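Local structure of D,D-dipeptidase/D,D-carboxypeptidase (Enterococcus faecalis, 4MUQ) at residues Lys195-Leu198 against Glu199-Tyr203; Gly73-Ser76 against Leu77-Thr81; Leu55-Ile58 against Phe59-Ile62. The protein is a zinc-dependent D,D-peptidase of vancomycin resistance that probably hydrolyses D-Ala-D-Ala dipeptides and the D-Ala end of cell-wall precursors. All coordinates share one frame; numbering follows the deposited sequence. Where two conformers were deposited one is given.

In the fold
The three contacts follow one another along the chain without touching, and each is local. Contact 3 (55-62) and contact 2 (73-81) both belong to the D-alanyl-D-alanine carboxypeptidase region, with their nearest atoms about 8 Å apart; strand 68-72 runs between them in sequence. Contact 1 (195-203) lies across the chain's centre from contact 2, about 36 Å between centres. It is a surface loop, held by an asparagine side chain and a pair of tyrosines. Contact 2 is partly buried and polar, and it reaches the ligand pocket beside zinc. Contact 3 is two turns of helix 49-62 with one apolar side and one polar side, where a water joins two side chains.

Contact 1 of 3, residues Lys195-Leu198 against Glu199-Tyr203; sequences KAYL and EDNKY
The chain folds back between Tyr-197 and Lys-202, whose CA atoms lie 5.1 Å apart, and Asn-201 N donates to Leu-198 O across the turn. The Asn-201 side chain reaches back across the turn. Its ND2 gives a hydrogen bond to Ala-196 O at 2.9 Å, in that carbonyl's plane. Its OD1 takes the N-H of Leu-198, also at 2.9 Å, from well above the plane of the Asn-201 side-chain carbonyl. CG of Asn-201 sits between its own N and carbonyl carbon (chi1 67°), which turns the amide back over the chain. One amide thus serves two successive peptide groups and is held against rotation. Beyond it, Tyr-197 and Tyr-203 form a T-shaped pair. The edge of Tyr-203 meets a face of Tyr-197, with planes at 86° and CD1 of Tyr-203 at 3.6 Å from CZ of Tyr-197. CB of Tyr-203 covers the same face in a CH-pi contact. The loop joins helix 187-194 to edge strand 203-205. Phe-193 of that helix meets the Tyr-197 ring, while strand 213-219 pairs its backbone with both tyrosines, through Tyr-217 and Ile-215.

Contact 2 of 3, residues Gly73-Ser76 against Leu77-Thr81; sequences GYRS and LEEQT. With 2D8 ((2R)-3-[(R)-[(1S)-1-aminoethyl](hydroxy)phosphoryl]-2-methylpropanoic acid), chain D; LY0 ((2R)-3-[(R)-[(1R)-1-aminoethyl](hydroxy)phosphoryl]-2-methylpropanoic acid), chain C.
Arg-75 grips Gln-80 side-on, with NE and NH2 both donating to the single oxygen OE1. NH2 meets OE1 at 2.9 Å on a lone pair, in the carbonyl plane. NE meets the same OE1 at 3.0 Å, closer to the line of the C=O bond. The guanidinium and amide planes are only 20° apart, so the two groups lie nearly in one plane. Both also hold the phosphinate inhibitor, modelled as two stereoisomers. NH2 of Arg-75 donates to phosphinate O31 at 2.8 Å, and NH1 reaches that oxygen at 3.2 Å. NE2 of Gln-80 binds carboxylate O62 at 3.0 Å. Outside the pair, Ser-72 OG accepts from Arg-75 NH1 and Ala-101 O from Gln-80 NE2.

A capping box sets where the helix starts. Ser-76 is the N-cap: its OG accepts from Glu-79 N at 3.2 Å. In return, in the conformer given here, Glu-79 OE1 takes Ser-76 N at 3.0 Å, along an almost straight N-H (175°) but from above the carboxylate plane. With chi1 at 64°, OG stands between N and the carbonyl carbon of Ser-76, turned to the first turn of helix 77-91. Gln-80 N bonds Ser-76 O, which helps to place the residue that carries the amide.

Arg-75 also lies beside the zinc ligands His-108 and Asp-115. Its two N-H bonds to O31 probably steady the negative charge of the phosphinate, and by analogy could stabilise the tetrahedral intermediate that such inhibitors mimic.

Contact 3 of 3, residues Leu55-Ile58 against Phe59-Ile62; sequences LQLI and FEKI
This is an i to i+4 contact within one helix, in the second half of helix 49-62, which packs by one side on helix 134-142 and strand 68-72. Leu-55 and Phe-59 carry the apolar side. Phe-59 N donates to Leu-55 O at 3.0 Å with a nearly straight N-H (172°). The same carbonyl oxygen also lies over one face of the Phe-59 ring, offset toward its rim. The far part of the ring reaches the Leu-55 side chain, where CE2 of Phe-59 is 3.5 Å from the branch carbon CG of Leu-55. The methyl CD2 of Leu-55 follows at 3.7 Å from CE2, and both methyls lie near CZ. CG of Phe-59 stands beside its own N (chi1 -71°), which sends the ring back along the helix toward Leu-55.

Ile-58 and Ile-62 continue the turn. Ile-62 N bonds Ile-58 O at 3.0 Å, and CG1 of Ile-62 rests on that oxygen at 3.3 Å. Phe-139 of helix 134-142 meets Leu-55, Ile-58 and Ile-62. Ile-68 of strand 68-72 touches both Phe-59 and Ile-62.

The other side is polar. Glu-60 N bonds Gln-56 O, and the Glu-60 chain then runs back past this carbonyl. One water donates to both side chains, to Glu-60 OE2 at 2.6 Å and to Gln-56 OE1 at 3.2 Å. The amide nitrogen of Gln-56 turns instead to Asp-39 and the carbonyl of Ala-38.

The helix is therefore joined to its neighbours in two ways: by apolar packing on helix 134-142 and strand 68-72, and by the Gln-56 amide on strand 35-39. The water links that amide to the Glu-60 carboxylate, which it does not touch directly.

Contact 1 of 3, residues Lys195-Leu198 against Glu199-Tyr203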
# COMPACT_ATOMS: atom_id res chain seq x y z
N LYS A 195 -6.52 -15.61 -0.27
CA LYS A 195 -6.03 -16.98 -0.13
C LYS A 195 -7.11 -18.02 -0.42
O LYS A 195 -6.82 -19.19 -0.58
CB LYS A 195 -5.38 -17.19 1.24
CG LYS A 195 -4.10 -16.35 1.44
CD LYS A 195 -3.56 -16.41 2.86
CE LYS A 195 -3.04 -17.78 3.20
NZ LYS A 195 -2.41 -17.80 4.56
N ALA A 196 -8.37 -17.57 -0.52
CA ALA A 196 -9.47 -18.46 -0.88
C ALA A 196 -9.52 -18.73 -2.37
O ALA A 196 -10.26 -19.60 -2.83
CB ALA A 196 -10.79 -17.86 -0.42
N TYR A 197 -8.74 -17.97 -3.14
CA TYR A 197 -8.72 -18.09 -4.59
C TYR A 197 -7.37 -18.59 -5.10
O TYR A 197 -6.44 -17.82 -5.28
CB TYR A 197 -9.06 -16.74 -5.24
CG TYR A 197 -10.46 -16.27 -4.93
CD1 TYR A 197 -11.54 -16.67 -5.70
CD2 TYR A 197 -10.71 -15.43 -3.85
CE1 TYR A 197 -12.82 -16.25 -5.42
CE2 TYR A 197 -11.99 -15.02 -3.55
CZ TYR A 197 -13.04 -15.42 -4.34
OH TYR A 197 -14.31 -14.99 -4.05
N LEU A 198 -7.28 -19.90 -5.33
CA LEU A 198 -6.04 -20.49 -5.83
C LEU A 198 -6.07 -20.53 -7.35
O LEU A 198 -7.03 -20.07 -7.96
CB LEU A 198 -5.88 -21.90 -5.27
CG LEU A 198 -6.07 -21.95 -3.76
CD1 LEU A 198 -6.02 -23.38 -3.27
CD2 LEU A 198 -5.01 -21.12 -3.08
N GLU A 199 -5.02 -21.06 -7.97
CA GLU A 199 -4.93 -21.01 -9.43
C GLU A 199 -6.08 -21.72 -10.13
O GLU A 199 -6.49 -21.35 -11.23
CB GLU A 199 -3.60 -21.57 -9.92
CG GLU A 199 -3.38 -21.39 -11.41
CD GLU A 199 -2.09 -22.00 -11.87
OE1 GLU A 199 -1.28 -22.38 -11.00
OE2 GLU A 199 -1.88 -22.10 -13.10
N ASP A 200 -6.63 -22.73 -9.46
CA ASP A 200 -7.72 -23.50 -10.06
C ASP A 200 -9.10 -22.96 -9.68
O ASP A 200 -10.12 -23.49 -10.10
CB ASP A 200 -7.58 -24.98 -9.73
CG ASP A 200 -6.36 -25.61 -10.40
OD1 ASP A 200 -5.96 -25.13 -11.48
OD2 ASP A 200 -5.80 -26.58 -9.84
N ASN A 201 -9.12 -21.89 -8.89
CA ASN A 201 -10.33 -21.10 -8.68
C ASN A 201 -9.98 -19.62 -8.51
O ASN A 201 -10.08 -19.05 -7.43
CB ASN A 201 -11.20 -21.64 -7.53
CG ASN A 201 -10.55 -21.49 -6.17
OD1 ASN A 201 -9.38 -21.83 -5.97
ND2 ASN A 201 -11.30 -20.95 -5.21
N LYS A 202 -9.54 -19.02 -9.61
CA LYS A 202 -9.08 -17.64 -9.62
C LYS A 202 -10.22 -16.67 -9.30
O LYS A 202 -11.39 -16.96 -9.55
CB LYS A 202 -8.48 -17.29 -10.98
CG LYS A 202 -7.29 -18.14 -11.38
CD LYS A 202 -6.69 -17.63 -12.70
CE LYS A 202 -5.50 -18.48 -13.13
NZ LYS A 202 -5.88 -19.57 -14.05
N TYR A 203 -9.85 -15.51 -8.75
CA TYR A 203 -10.80 -14.42 -8.56
C TYR A 203 -10.91 -13.65 -9.87
O TYR A 203 -9.91 -13.34 -10.51
CB TYR A 203 -10.32 -13.47 -7.44
CG TYR A 203 -11.27 -12.32 -7.17
CD1 TYR A 203 -12.31 -12.46 -6.26
CD2 TYR A 203 -11.14 -11.12 -7.85
CE1 TYR A 203 -13.19 -11.41 -6.02
CE2 TYR A 203 -12.02 -10.06 -7.62
CZ TYR A 203 -13.03 -10.22 -6.70
OH TYR A 203 -13.91 -9.18 -6.47

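Contact 2 of 3, residues Gly73-Ser76 against Leu77-Thr81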
# COMPACT_ATOMS: atom_id res chain seq x y z
N GLY A 73 6.49 10.52 3.04
CA GLY A 73 6.48 9.39 2.12
C GLY A 73 7.39 8.28 2.61
O GLY A 73 7.16 7.71 3.67
N TYR A 74 8.42 7.97 1.83
CA TYR A 74 9.40 6.99 2.28
C TYR A 74 10.07 7.47 3.56
O TYR A 74 10.48 8.63 3.66
CB TYR A 74 10.47 6.75 1.21
CG TYR A 74 11.56 5.84 1.71
CD1 TYR A 74 11.34 4.47 1.80
CD2 TYR A 74 12.78 6.34 2.13
CE1 TYR A 74 12.32 3.62 2.27
CE2 TYR A 74 13.78 5.49 2.62
CZ TYR A 74 13.52 4.14 2.69
OH TYR A 74 14.48 3.28 3.16
N ARG A 75 10.19 6.56 4.53
CA ARG A 75 11.01 6.82 5.72
C ARG A 75 11.97 5.66 5.90
O ARG A 75 11.59 4.49 5.74
CB ARG A 75 10.14 7.00 6.96
CG ARG A 75 9.13 8.12 6.79
CD ARG A 75 8.56 8.67 8.08
NE ARG A 75 7.76 7.70 8.82
CZ ARG A 75 6.44 7.79 9.03
NH1 ARG A 75 5.71 8.78 8.52
NH2 ARG A 75 5.83 6.87 9.74
N SER A 76 13.21 6.00 6.21
CA SER A 76 14.22 5.02 6.52
C SER A 76 14.01 4.49 7.93
O SER A 76 13.23 5.03 8.71
CB SER A 76 15.59 5.67 6.47
OG SER A 76 15.69 6.67 7.48
N LEU A 77 14.76 3.45 8.27
CA LEU A 77 14.68 2.88 9.61
C LEU A 77 15.07 3.89 10.69
O LEU A 77 14.40 3.99 11.73
CB LEU A 77 15.59 1.66 9.70
CG LEU A 77 15.69 1.02 11.09
CD1 LEU A 77 14.34 0.49 11.54
CD2 LEU A 77 16.73 -0.09 11.08
N GLU A 78 16.14 4.64 10.46
CA GLU A 78 16.52 5.66 11.44
C GLU A 78 15.44 6.72 11.63
O GLU A 78 15.18 7.14 12.76
CB GLU A 78 17.89 6.28 11.13
CG GLU A 78 17.95 7.27 9.95
CD GLU A 78 17.54 8.71 10.32
OE1 GLU A 78 17.35 9.51 9.38
OE2 GLU A 78 17.41 9.05 11.52
N GLU A 79 14.79 7.14 10.55
CA GLU A 79 13.69 8.11 10.65
C GLU A 79 12.53 7.56 11.46
O GLU A 79 11.96 8.25 12.33
CB GLU A 79 13.17 8.45 9.26
CG GLU A 79 14.10 9.26 8.40
CD GLU A 79 13.48 9.50 7.04
OE1 GLU A 79 13.94 8.89 6.06
OE2 GLU A 79 12.50 10.27 6.98
N GLN A 80 12.13 6.33 11.17
CA GLN A 80 11.00 5.74 11.88
C GLN A 80 11.31 5.58 13.37
O GLN A 80 10.45 5.80 14.24
CB GLN A 80 10.63 4.40 11.25
CG GLN A 80 9.38 3.77 11.85
CD GLN A 80 8.12 4.52 11.46
OE1 GLN A 80 8.11 5.28 10.49
NE2 GLN A 80 7.04 4.31 12.22
N THR A 81 12.55 5.21 13.67
CA THR A 81 13.00 5.05 15.04
C THR A 81 12.96 6.39 15.78
O THR A 81 12.46 6.48 16.92
CB THR A 81 14.42 4.47 15.08
OG1 THR A 81 14.43 3.21 14.39
CG2 THR A 81 14.89 4.22 16.50
C4 2D8 D . 1.66 6.00 11.44
C5 2D8 D . 1.95 4.72 10.72
C6 2D8 D . 3.46 4.49 10.65
C7 2D8 D . 1.23 3.60 11.44
N1 2D8 D . 2.08 10.10 10.81
P 2D8 D . 1.85 7.49 10.42
C1 2D8 D . 3.43 8.61 12.20
C2 2D8 D . 2.09 8.89 11.55
O31 2D8 D . 3.08 7.29 9.51
O32 2D8 D . 0.63 7.78 9.49
O61 2D8 D . 3.88 3.91 9.67
O62 2D8 D . 4.16 4.86 11.58
P LY0 C . 1.85 7.50 10.42
C1 LY0 C . 3.45 8.59 12.20
N1 LY0 C . 1.18 9.07 12.46
C2 LY0 C . 2.17 8.95 11.47
C4 LY0 C . 1.67 6.00 11.44
C5 LY0 C . 1.96 4.72 10.72
C6 LY0 C . 3.46 4.49 10.65
C7 LY0 C . 1.23 3.60 11.44
O31 LY0 C . 3.07 7.28 9.49
O32 LY0 C . 0.63 7.78 9.49
O61 LY0 C . 3.88 3.91 9.67
O62 LY0 C . 4.16 4.86 11.58
O HOH W 1 18.17 4.49 8.41
O HOH W 2 17.43 8.74 6.89

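Contact 3 of 3, residues Leu55-Ile58 against Phe59-Ile62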
# COMPACT_ATOMS: atom_id res chain seq x y z
N LEU A 55 0.15 8.97 -7.92
CA LEU A 55 -0.27 10.09 -7.09
C LEU A 55 -0.50 11.31 -7.97
O LEU A 55 -1.52 11.99 -7.83
CB LEU A 55 0.80 10.40 -6.04
CG LEU A 55 0.32 11.24 -4.86
CD1 LEU A 55 -0.73 10.47 -4.06
CD2 LEU A 55 1.51 11.62 -3.97
N GLN A 56 0.41 11.58 -8.90
CA GLN A 56 0.23 12.69 -9.82
C GLN A 56 -1.04 12.55 -10.65
O GLN A 56 -1.75 13.53 -10.87
CB GLN A 56 1.45 12.86 -10.73
CG GLN A 56 2.70 13.37 -10.01
CD GLN A 56 2.51 14.75 -9.42
OE1 GLN A 56 1.76 15.58 -9.95
NE2 GLN A 56 3.19 15.01 -8.31
N LEU A 57 -1.34 11.33 -11.11
CA LEU A 57 -2.57 11.10 -11.86
C LEU A 57 -3.81 11.44 -11.04
O LEU A 57 -4.76 12.03 -11.55
CB LEU A 57 -2.64 9.64 -12.35
CG LEU A 57 -1.66 9.20 -13.43
CD1 LEU A 57 -1.82 7.71 -13.70
CD2 LEU A 57 -1.88 9.97 -14.72
N ILE A 58 -3.82 11.07 -9.76
CA ILE A 58 -4.98 11.37 -8.92
C ILE A 58 -5.12 12.88 -8.70
O ILE A 58 -6.22 13.41 -8.80
CB ILE A 58 -4.92 10.65 -7.56
CG1 ILE A 58 -4.80 9.14 -7.74
CG2 ILE A 58 -6.18 10.94 -6.77
CD1 ILE A 58 -4.44 8.40 -6.46
N PHE A 59 -4.01 13.54 -8.40
CA PHE A 59 -4.00 14.99 -8.21
C PHE A 59 -4.50 15.70 -9.46
O PHE A 59 -5.27 16.66 -9.38
CB PHE A 59 -2.59 15.49 -7.84
CG PHE A 59 -2.14 15.11 -6.46
CD1 PHE A 59 -3.06 14.77 -5.48
CD2 PHE A 59 -0.79 15.07 -6.16
CE1 PHE A 59 -2.63 14.41 -4.20
CE2 PHE A 59 -0.35 14.71 -4.90
CZ PHE A 59 -1.28 14.38 -3.92
N GLU A 60 -4.10 15.20 -10.63
CA GLU A 60 -4.59 15.73 -11.91
C GLU A 60 -6.09 15.54 -12.02
O GLU A 60 -6.82 16.46 -12.41
CB GLU A 60 -3.92 15.03 -13.10
CG GLU A 60 -2.44 15.32 -13.28
CD GLU A 60 -1.76 14.30 -14.20
OE1 GLU A 60 -2.42 13.79 -15.12
OE2 GLU A 60 -0.56 14.02 -13.99
N LYS A 61 -6.55 14.34 -11.70
CA LYS A 61 -7.95 13.97 -11.91
C LYS A 61 -8.90 14.82 -11.07
O LYS A 61 -9.97 15.21 -11.55
CB LYS A 61 -8.14 12.47 -11.60
CG LYS A 61 -9.59 12.00 -11.52
CD LYS A 61 -10.31 12.08 -12.86
CE LYS A 61 -11.47 11.09 -12.91
NZ LYS A 61 -12.18 10.97 -11.60
N ILE A 62 -8.51 15.12 -9.84
CA ILE A 62 -9.35 15.88 -8.93
C ILE A 62 -9.03 17.38 -8.90
O ILE A 62 -9.63 18.13 -8.12
CB ILE A 62 -9.26 15.33 -7.48
CG1 ILE A 62 -7.88 15.59 -6.89
CG2 ILE A 62 -9.58 13.83 -7.46
CD1 ILE A 62 -7.73 15.15 -5.45
O HOH W 3 0.82 16.00 -12.96